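Local coordinates for chemotaxis protein CheX (Vibrio vulnificus, PDB 6VPW), which probably dephosphorylates the phosphorylated chemotaxis response regulator CheY, resetting the signal to the flagellar motor, at residues A[88-91]-A[92-96]; A[68-71]-A[72-76]; A[104-108]-A[109-113]; A[16-19]-A[20-24]. All coordinates share one frame; numbering follows the deposited sequence.

Contact 1: A[88-91]-A[92-96]; sequences TDMV and GEITN
Thr-95 doubles its hold on Val-91, one turn back in helix 85-107: its backbone N and its OG1 both donate to Val-91 O, at 2.9 Å and 2.8 Å, from opposite faces of the carbonyl plane. OG1 sits beside its own backbone N (chi1 -56°), which brings the hydroxyl back over the preceding turn and satisfies it in a buried place. This is the tight side of the helix, where Val-91 and Thr-95 pack on strand 44-51; Gly-92, which has no side chain, is buried in the same turn. Met-90 and Ile-94 are also buried and slant across each other, but their ends are modelled too close, so the details of that meeting are doubtful. The other side is open to solvent through Asp-89 and Glu-93. Glu-93 crosses Met-90 at about a right angle, an approach that is likewise doubtful because its CG is modelled too near the Met-90 carbonyl. Asp-89 turns elsewhere, its OD1 forming a salt bridge with Lys-131 of the second subunit. The sequence Glu-93 to Asn-96 fits the E-x-x-N signature of CheC and CheX phosphatases, consistent with a long helix that carries a CheY-directed acid and amide one turn apart.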
loop_
_atom_site.group_PDB
_atom_site.type_symbol
_atom_site.label_atom_id
_atom_site.label_comp_id
_atom_site.label_asym_id
_atom_site.label_seq_id
_atom_site.Cartn_x
_atom_site.Cartn_y
_atom_site.Cartn_z
ATOM N N THR A 88 12.170 7.770 -2.466
ATOM C CA THR A 88 10.823 7.359 -1.971
ATOM C C THR A 88 9.890 8.583 -1.940
ATOM O O THR A 88 8.695 8.420 -2.265
ATOM C CB THR A 88 10.951 6.639 -0.629
ATOM O OG1 THR A 88 11.481 7.586 0.295
ATOM C CG2 THR A 88 11.835 5.413 -0.715
ATOM N N ASP A 89 10.409 9.767 -1.590
ATOM C CA ASP A 89 9.565 10.991 -1.614
ATOM C C ASP A 89 9.059 11.204 -3.046
ATOM O O ASP A 89 7.859 11.473 -3.219
ATOM C CB ASP A 89 10.323 12.228 -1.128
ATOM C CG ASP A 89 10.534 12.284 0.376
ATOM O OD1 ASP A 89 9.965 11.423 1.086
ATOM O OD2 ASP A 89 11.281 13.182 0.827
ATOM N N MET A 90 9.945 11.036 -4.030
ATOM C CA MET A 90 9.564 11.238 -5.453
ATOM C C MET A 90 8.503 10.209 -5.884
ATOM O O MET A 90 7.595 10.582 -6.636
ATOM C CB MET A 90 10.789 11.126 -6.366
ATOM C CG MET A 90 10.445 11.058 -7.841
ATOM S SD MET A 90 9.899 9.398 -8.391
ATOM C CE MET A 90 11.468 8.533 -8.457
ATOM N N VAL A 91 8.657 8.950 -5.487
ATOM C CA VAL A 91 7.661 7.910 -5.870
ATOM C C VAL A 91 6.304 8.263 -5.234
ATOM O O VAL A 91 5.284 8.072 -5.909
ATOM C CB VAL A 91 8.183 6.507 -5.512
ATOM C CG1 VAL A 91 7.111 5.443 -5.611
ATOM C CG2 VAL A 91 9.382 6.142 -6.391
ATOM N N GLY A 92 6.300 8.819 -4.019
ATOM C CA GLY A 92 5.039 9.245 -3.380
ATOM C C GLY A 92 4.385 10.386 -4.140
ATOM O O GLY A 92 3.136 10.331 -4.354
ATOM N N GLU A 93 5.183 11.369 -4.574
ATOM C CA GLU A 93 4.638 12.542 -5.312
ATOM C C GLU A 93 4.149 12.065 -6.689
ATOM O O GLU A 93 3.065 12.516 -7.107
ATOM C CB GLU A 93 5.666 13.676 -5.398
ATOM C CG GLU A 93 6.864 13.347 -6.261
ATOM C CD GLU A 93 8.059 14.295 -6.207
ATOM O OE1 GLU A 93 8.234 14.987 -5.170
ATOM O OE2 GLU A 93 8.832 14.322 -7.207
ATOM N N ILE A 94 4.884 11.159 -7.346
ATOM C CA ILE A 94 4.421 10.613 -8.660
ATOM C C ILE A 94 3.087 9.869 -8.454
ATOM O O ILE A 94 2.180 10.059 -9.264
ATOM C CB ILE A 94 5.483 9.714 -9.318
ATOM C CG1 ILE A 94 6.705 10.514 -9.782
ATOM C CG2 ILE A 94 4.871 8.934 -10.472
ATOM C CD1 ILE A 94 7.790 9.666 -10.384
ATOM N N THR A 95 2.988 9.032 -7.418
ATOM C CA THR A 95 1.727 8.302 -7.107
ATOM C C THR A 95 0.577 9.310 -6.905
ATOM O O THR A 95 -0.504 9.076 -7.445
ATOM C CB THR A 95 1.926 7.384 -5.891
ATOM O OG1 THR A 95 3.027 6.505 -6.144
ATOM C CG2 THR A 95 0.684 6.587 -5.542
ATOM N N ASN A 96 0.801 10.374 -6.137
ATOM C CA ASN A 96 -0.219 11.441 -5.917
ATOM C C ASN A 96 -0.583 12.139 -7.232
ATOM O O ASN A 96 -1.796 12.350 -7.480
ATOM C CB ASN A 96 0.256 12.500 -4.922
ATOM C CG ASN A 96 -0.154 12.227 -3.491
ATOM O OD1 ASN A 96 -1.130 11.514 -3.254
ATOM N ND2 ASN A 96 0.537 12.849 -2.540
#

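Contact 2: A[68-71]-A[72-76]; sequences ALEI and MQNML
Ile-71 and Met-75, one turn apart, run side by side and point the same way, with Ile-71 CG2 3.7 Å from Met-75 SD. The branch that touches is the one opposite the backbone N, since Ile-71 CG1 stays beside that N (chi1 -65°). Met-75 CG also leans on the carbonyl of the earlier residue, 3.4 Å from Ile-71 O, which accepts the bond from Met-75 N at 2.8 Å. On another flank Glu-70, bent at chi2, and the extended Gln-73 lie side by side, pointing the same way, carboxylate and amide planes 52° apart. Their OE1 atoms come no nearer than 4.1 Å, and what relates these two acceptors is Arg-79: its NH1 hydrogen-bonds Gln-73 OE1 and makes a long, weak ion pair with Glu-70 OE1. Asn-74 lays its amide carbon CG 3.4 Å from Glu-70 O, while its ND2 bonds outward to Ala-23 O, at the end of helix 8-23. Farther out, Leu-19 and Ala-23 pack on Ile-71, and Ile-94 and Met-90 meet Ile-71 and Met-72. The result is a short helix packed through Ile-71, Met-72 and Met-75 against helices 8-23 and 85-107 of the CheX fold.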
loop_
_atom_site.group_PDB
_atom_site.type_symbol
_atom_site.label_atom_id
_atom_site.label_comp_id
_atom_site.label_asym_id
_atom_site.label_seq_id
_atom_site.Cartn_x
_atom_site.Cartn_y
_atom_site.Cartn_z
ATOM N N ALA A 68 13.418 4.064 -11.816
ATOM C CA ALA A 68 13.250 5.052 -10.731
ATOM C C ALA A 68 14.455 6.008 -10.700
ATOM O O ALA A 68 14.240 7.237 -10.600
ATOM C CB ALA A 68 13.090 4.319 -9.415
ATOM N N LEU A 69 15.681 5.474 -10.756
ATOM C CA LEU A 69 16.884 6.346 -10.725
ATOM C C LEU A 69 16.902 7.236 -11.976
ATOM O O LEU A 69 17.275 8.418 -11.840
ATOM C CB LEU A 69 18.153 5.492 -10.606
ATOM C CG LEU A 69 18.339 4.749 -9.280
ATOM C CD1 LEU A 69 19.594 3.884 -9.305
ATOM C CD2 LEU A 69 18.405 5.716 -8.113
ATOM N N GLU A 70 16.469 6.717 -13.133
ATOM C CA GLU A 70 16.472 7.547 -14.371
ATOM C C GLU A 70 15.458 8.684 -14.218
ATOM O O GLU A 70 15.798 9.828 -14.562
ATOM C CB GLU A 70 16.170 6.705 -15.612
ATOM C CG GLU A 70 16.534 7.394 -16.918
ATOM C CD GLU A 70 18.022 7.525 -17.188
ATOM O OE1 GLU A 70 18.827 6.836 -16.509
ATOM O OE2 GLU A 70 18.380 8.337 -18.050
ATOM N N ILE A 71 14.261 8.386 -13.713
ATOM C CA ILE A 71 13.230 9.438 -13.478
ATOM C C ILE A 71 13.812 10.502 -12.537
ATOM O O ILE A 71 13.715 11.708 -12.879
ATOM C CB ILE A 71 11.927 8.799 -12.945
ATOM C CG1 ILE A 71 11.296 7.894 -14.004
ATOM C CG2 ILE A 71 10.942 9.850 -12.453
ATOM C CD1 ILE A 71 10.175 7.021 -13.486
ATOM N N MET A 72 14.410 10.070 -11.418
ATOM C CA MET A 72 15.006 10.976 -10.395
ATOM C C MET A 72 16.089 11.853 -11.030
ATOM O O MET A 72 16.112 13.063 -10.738
ATOM C CB MET A 72 15.647 10.176 -9.257
ATOM C CG MET A 72 14.646 9.593 -8.291
ATOM S SD MET A 72 13.911 10.871 -7.246
ATOM C CE MET A 72 15.337 11.378 -6.286
ATOM N N GLN A 73 16.974 11.254 -11.828
ATOM C CA GLN A 73 18.051 12.054 -12.474
ATOM C C GLN A 73 17.410 13.146 -13.339
ATOM O O GLN A 73 17.888 14.298 -13.279
ATOM C CB GLN A 73 18.970 11.156 -13.304
ATOM C CG GLN A 73 20.052 11.918 -14.054
ATOM C CD GLN A 73 20.997 11.002 -14.791
ATOM O OE1 GLN A 73 20.984 9.785 -14.614
ATOM N NE2 GLN A 73 21.839 11.592 -15.625
ATOM N N ASN A 74 16.335 12.812 -14.062
ATOM C CA ASN A 74 15.684 13.786 -14.981
ATOM C C ASN A 74 14.965 14.875 -14.175
ATOM O O ASN A 74 15.135 16.064 -14.518
ATOM C CB ASN A 74 14.727 13.105 -15.970
ATOM C CG ASN A 74 15.416 12.211 -16.986
ATOM O OD1 ASN A 74 16.635 12.080 -16.982
ATOM N ND2 ASN A 74 14.644 11.596 -17.872
ATOM N N MET A 75 14.214 14.494 -13.138
ATOM C CA MET A 75 13.407 15.471 -12.352
ATOM C C MET A 75 14.287 16.305 -11.413
ATOM O O MET A 75 13.729 17.225 -10.790
ATOM C CB MET A 75 12.354 14.764 -11.492
ATOM C CG MET A 75 11.322 13.981 -12.280
ATOM S SD MET A 75 10.065 13.220 -11.214
ATOM C CE MET A 75 9.195 14.671 -10.628
ATOM N N LEU A 76 15.587 16.008 -11.299
ATOM C CA LEU A 76 16.438 16.766 -10.336
ATOM C C LEU A 76 17.757 17.210 -10.980
ATOM O O LEU A 76 18.353 18.170 -10.466
ATOM C CB LEU A 76 16.701 15.884 -9.113
ATOM C CG LEU A 76 15.457 15.383 -8.380
ATOM C CD1 LEU A 76 15.841 14.403 -7.286
ATOM C CD2 LEU A 76 14.652 16.535 -7.799
#

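Contact 3: A[104-108]-A[109-113]; sequences RILAE and SGFDF
Leu-106 and Phe-111 lie side by side and point the same way, across the chain reversal that ends helix 85-107. Leu-106 CD1 approaches the Phe-111 ring obliquely, 3.7 Å from Phe-111 CD1, and Leu-106 CB is equally near that ring atom. The same methyl reaches the edge of a second ring, near its plane, at 3.8 Å from Phe-113 CE2. Against each other the two phenylalanines meet by their rims: Phe-113 CE2 lies in the plane of the Phe-111 ring and Phe-111 CD1 in that of Phe-113. Different first torsions bring this about. Phe-111 swings its ring away from its own N (chi1 -178°), whereas Phe-113 tucks its ring between N and C (chi1 64°), so that two residues separated by Asp-112 on an extended chain aim at one leucine. Phe-11 and Pro-10 of helix 8-23 pack on the leucine as well, and Phe-154 meets Phe-111 edge-to-face. What turns the chain is a Schellman motif: Phe-111 N bonds back to Leu-106 O at 3.0 Å and Gly-110 N to Ala-107 O at 3.2 Å, with Gly-110 at positive phi (77°) as the C-prime residue. Leu-106 O is gripped a second time, by Ser-109 N at 2.9 Å, from the other face of its plane. Both donors stand well out of that plane. On the outer side Asp-112 places OD1 3.8 Å from Ala-107 CB, and a water bridges this end to the helix, donating to Ala-107 O at 2.8 Å and to Asp-112 OD1.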
loop_
_atom_site.group_PDB
_atom_site.type_symbol
_atom_site.label_atom_id
_atom_site.label_comp_id
_atom_site.label_asym_id
_atom_site.label_seq_id
_atom_site.Cartn_x
_atom_site.Cartn_y
_atom_site.Cartn_z
ATOM N N ARG A 104 -9.295 13.552 -11.744
ATOM C CA ARG A 104 -9.868 14.721 -12.458
ATOM C C ARG A 104 -10.554 14.229 -13.738
ATOM O O ARG A 104 -11.687 14.679 -14.007
ATOM C CB ARG A 104 -8.789 15.773 -12.738
ATOM C CG ARG A 104 -9.359 17.118 -13.170
ATOM C CD ARG A 104 -8.331 18.195 -13.479
ATOM N NE ARG A 104 -7.533 18.636 -12.340
ATOM C CZ ARG A 104 -7.943 19.498 -11.416
ATOM N NH1 ARG A 104 -9.166 19.996 -11.459
ATOM N NH2 ARG A 104 -7.132 19.852 -10.434
ATOM N N ILE A 105 -9.918 13.296 -14.459
ATOM C CA ILE A 105 -10.495 12.768 -15.736
ATOM C C ILE A 105 -11.773 11.964 -15.434
ATOM O O ILE A 105 -12.808 12.209 -16.078
ATOM C CB ILE A 105 -9.440 11.952 -16.513
ATOM C CG1 ILE A 105 -8.276 12.853 -16.938
ATOM C CG2 ILE A 105 -10.069 11.253 -17.716
ATOM C CD1 ILE A 105 -7.010 12.121 -17.345
ATOM N N LEU A 106 -11.708 11.049 -14.475
ATOM C CA LEU A 106 -12.882 10.197 -14.142
ATOM C C LEU A 106 -14.041 11.040 -13.602
ATOM O O LEU A 106 -15.204 10.654 -13.848
ATOM C CB LEU A 106 -12.413 9.124 -13.159
ATOM C CG LEU A 106 -11.633 8.002 -13.839
ATOM C CD1 LEU A 106 -10.853 7.170 -12.840
ATOM C CD2 LEU A 106 -12.583 7.132 -14.660
ATOM N N ALA A 107 -13.754 12.158 -12.927
ATOM C CA ALA A 107 -14.858 13.010 -12.415
ATOM C C ALA A 107 -15.698 13.529 -13.594
ATOM O O ALA A 107 -16.919 13.684 -13.443
ATOM C CB ALA A 107 -14.313 14.131 -11.566
ATOM N N GLU A 108 -15.079 13.728 -14.759
ATOM C CA GLU A 108 -15.827 14.231 -15.941
ATOM C C GLU A 108 -16.707 13.118 -16.523
ATOM O O GLU A 108 -17.606 13.449 -17.321
ATOM C CB GLU A 108 -14.861 14.798 -16.978
ATOM C CG GLU A 108 -14.070 15.984 -16.466
ATOM C CD GLU A 108 -14.896 17.139 -15.925
ATOM O OE1 GLU A 108 -16.088 17.220 -16.247
ATOM O OE2 GLU A 108 -14.331 17.964 -15.190
ATOM N N SER A 109 -16.491 11.869 -16.089
ATOM C CA SER A 109 -17.282 10.701 -16.566
ATOM C C SER A 109 -18.230 10.217 -15.457
ATOM O O SER A 109 -18.758 9.119 -15.607
ATOM C CB SER A 109 -16.373 9.576 -17.016
ATOM O OG SER A 109 -15.434 10.022 -17.985
ATOM N N GLY A 110 -18.399 10.989 -14.374
ATOM C CA GLY A 110 -19.319 10.637 -13.272
ATOM C C GLY A 110 -18.745 9.566 -12.343
ATOM O O GLY A 110 -19.519 8.943 -11.616
ATOM N N PHE A 111 -17.435 9.341 -12.382
ATOM C CA PHE A 111 -16.763 8.325 -11.523
ATOM C C PHE A 111 -15.977 9.101 -10.461
ATOM O O PHE A 111 -14.850 9.542 -10.745
ATOM C CB PHE A 111 -15.924 7.420 -12.426
ATOM C CG PHE A 111 -15.202 6.282 -11.752
ATOM C CD1 PHE A 111 -14.033 6.500 -11.037
ATOM C CD2 PHE A 111 -15.660 4.980 -11.885
ATOM C CE1 PHE A 111 -13.368 5.446 -10.432
ATOM C CE2 PHE A 111 -14.981 3.928 -11.294
ATOM C CZ PHE A 111 -13.843 4.165 -10.562
ATOM N N ASP A 112 -16.578 9.297 -9.289
ATOM C CA ASP A 112 -15.992 10.192 -8.257
ATOM C C ASP A 112 -15.301 9.405 -7.143
ATOM O O ASP A 112 -15.880 8.395 -6.642
ATOM C CB ASP A 112 -17.076 11.072 -7.635
ATOM C CG ASP A 112 -17.744 12.039 -8.605
ATOM O OD1 ASP A 112 -17.032 12.854 -9.211
ATOM O OD2 ASP A 112 -18.969 11.960 -8.741
ATOM N N PHE A 113 -14.136 9.892 -6.717
ATOM C CA PHE A 113 -13.456 9.265 -5.553
ATOM C C PHE A 113 -12.505 10.273 -4.920
ATOM O O PHE A 113 -12.109 11.252 -5.596
ATOM C CB PHE A 113 -12.723 7.980 -5.950
ATOM C CG PHE A 113 -11.584 8.159 -6.919
ATOM C CD1 PHE A 113 -10.337 8.569 -6.477
ATOM C CD2 PHE A 113 -11.761 7.914 -8.275
ATOM C CE1 PHE A 113 -9.290 8.742 -7.366
ATOM C CE2 PHE A 113 -10.704 8.049 -9.155
ATOM C CZ PHE A 113 -9.476 8.486 -8.705
HETATM O O HOH W 1 -18.505 13.755 -11.158
#

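Contact 4: A[16-19]-A[20-24]; sequences MNVL and KTMAS
From Met-16 to Ala-23 the backbone runs as helix, Lys-20 N, Thr-21 N, Met-22 N and Ala-23 N bonding back to Met-16 O, Asn-17 O, Val-18 O and Leu-19 O, the last of these from well above the carbonyl plane with an N-H...O angle of 138°. Thr-21 adds a side-chain bond to the ordinary one. Its OG1 lies between its own N and carbonyl carbon (chi1 62°), and from there reaches Asn-17 O at 2.8 Å, while Thr-21 N comes to the same oxygen at 3.0 Å from the opposite face of the carbonyl plane. Thr-21 CG2 lies 3.3 Å from Asn-17 O, in van der Waals contact only. Val-18 and Met-22 meet more lightly: the CG1 branch of Val-18 lies 4.2 Å from Met-22 CG, the two side chains slanting past each other. Met-22 then bends twice, carrying its sulfur away from the earlier turn. Lys-20 keeps CB at 3.3 Å from Met-16 O but stretches its amine outward, to a long, weak ion pair with Glu-26. The inward side is apolar, with Leu-19 on Ile-94, and Val-18 on Met-97 and Val-98. Ser-24 leaves helical values with positive phi (47°), and Leu-19 is backbone-bonded to Leu-25 beyond it. A residue with positive phi just after the last turn is a common way for a helix to end, and here it finishes the N-terminal helix laid over the helices of the CheX fold.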
loop_
_atom_site.group_PDB
_atom_site.type_symbol
_atom_site.label_atom_id
_atom_site.label_comp_id
_atom_site.label_asym_id
_atom_site.label_seq_id
_atom_site.Cartn_x
_atom_site.Cartn_y
_atom_site.Cartn_z
ATOM N N MET A 16 1.821 7.914 -17.954
ATOM C CA MET A 16 2.660 8.267 -19.131
ATOM C C MET A 16 2.807 9.785 -19.223
ATOM O O MET A 16 3.942 10.245 -19.481
ATOM C CB MET A 16 2.050 7.717 -20.418
ATOM C CG MET A 16 2.083 6.207 -20.474
ATOM S SD MET A 16 1.319 5.555 -21.954
ATOM C CE MET A 16 2.333 6.351 -23.209
ATOM N N ASN A 17 1.727 10.530 -18.999
ATOM C CA ASN A 17 1.789 12.015 -19.118
ATOM C C ASN A 17 2.615 12.626 -17.986
ATOM O O ASN A 17 3.309 13.629 -18.250
ATOM C CB ASN A 17 0.387 12.616 -19.198
ATOM C CG ASN A 17 -0.301 12.194 -20.473
ATOM O OD1 ASN A 17 0.373 11.818 -21.427
ATOM N ND2 ASN A 17 -1.620 12.239 -20.496
ATOM N N VAL A 18 2.553 12.051 -16.782
ATOM C CA VAL A 18 3.329 12.604 -15.638
ATOM C C VAL A 18 4.820 12.425 -15.951
ATOM O O VAL A 18 5.591 13.413 -15.804
ATOM C CB VAL A 18 2.926 11.957 -14.291
ATOM C CG1 VAL A 18 3.923 12.271 -13.195
ATOM C CG2 VAL A 18 1.531 12.371 -13.850
ATOM N N LEU A 19 5.213 11.241 -16.419
ATOM C CA LEU A 19 6.654 10.999 -16.673
ATOM C C LEU A 19 7.134 11.742 -17.920
ATOM O O LEU A 19 8.298 12.199 -17.920
ATOM C CB LEU A 19 6.888 9.495 -16.779
ATOM C CG LEU A 19 6.630 8.726 -15.482
ATOM C CD1 LEU A 19 6.958 7.265 -15.663
ATOM C CD2 LEU A 19 7.423 9.314 -14.324
ATOM N N LYS A 20 6.283 11.877 -18.933
ATOM C CA LYS A 20 6.734 12.573 -20.160
ATOM C C LYS A 20 6.902 14.068 -19.847
ATOM O O LYS A 20 7.926 14.647 -20.268
ATOM C CB LYS A 20 5.749 12.298 -21.299
ATOM C CG LYS A 20 6.234 12.685 -22.686
ATOM C CD LYS A 20 5.359 12.116 -23.796
ATOM C CE LYS A 20 5.858 12.476 -25.180
ATOM N NZ LYS A 20 4.948 11.983 -26.245
ATOM N N THR A 21 5.963 14.662 -19.097
ATOM C CA THR A 21 6.027 16.123 -18.815
ATOM C C THR A 21 6.973 16.463 -17.657
ATOM O O THR A 21 7.703 17.472 -17.777
ATOM C CB THR A 21 4.645 16.705 -18.490
ATOM O OG1 THR A 21 4.104 16.103 -17.309
ATOM C CG2 THR A 21 3.675 16.548 -19.641
ATOM N N MET A 22 6.925 15.700 -16.573
ATOM C CA MET A 22 7.682 16.053 -15.344
ATOM C C MET A 22 9.109 15.500 -15.387
ATOM O O MET A 22 9.990 16.143 -14.777
ATOM C CB MET A 22 6.989 15.507 -14.093
ATOM C CG MET A 22 5.571 16.019 -13.884
ATOM S SD MET A 22 5.489 17.795 -13.725
ATOM C CE MET A 22 6.416 18.059 -12.212
ATOM N N ALA A 23 9.334 14.372 -16.070
ATOM C CA ALA A 23 10.688 13.766 -16.083
ATOM C C ALA A 23 11.208 13.603 -17.512
ATOM O O ALA A 23 12.258 12.964 -17.689
ATOM C CB ALA A 23 10.662 12.439 -15.367
ATOM N N SER A 24 10.482 14.149 -18.492
ATOM C CA SER A 24 10.892 14.051 -19.918
ATOM C C SER A 24 11.298 12.610 -20.247
ATOM O O SER A 24 12.305 12.424 -20.946
ATOM C CB SER A 24 12.003 15.021 -20.221
ATOM O OG SER A 24 12.243 15.075 -21.615
#

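Overall arrangement
Contacts 1, 2 and 4 form one cluster where helices 8-23, 65-76 and 85-107 meet. Contact 2 touches contact 1 through Met-90 CB and Met-72 SD, 3.3 Å apart, and contact 4 through Met-75 CG and Ala-23 CB, 3.5 Å apart. Contact 4 reaches contact 1 more lightly, Leu-19 CD2 lying 4.0 Å from Ile-94 CD1. Contact 3, at the far end of helix 85-107, touches none of them: its nearest atoms are about 6 Å from contact 4, about 8 Å from contact 1 and about 17 Å from contact 2. The E-x-x-N sequence in contact 1, the likely phosphatase signature, therefore lies beside the three-helix junction.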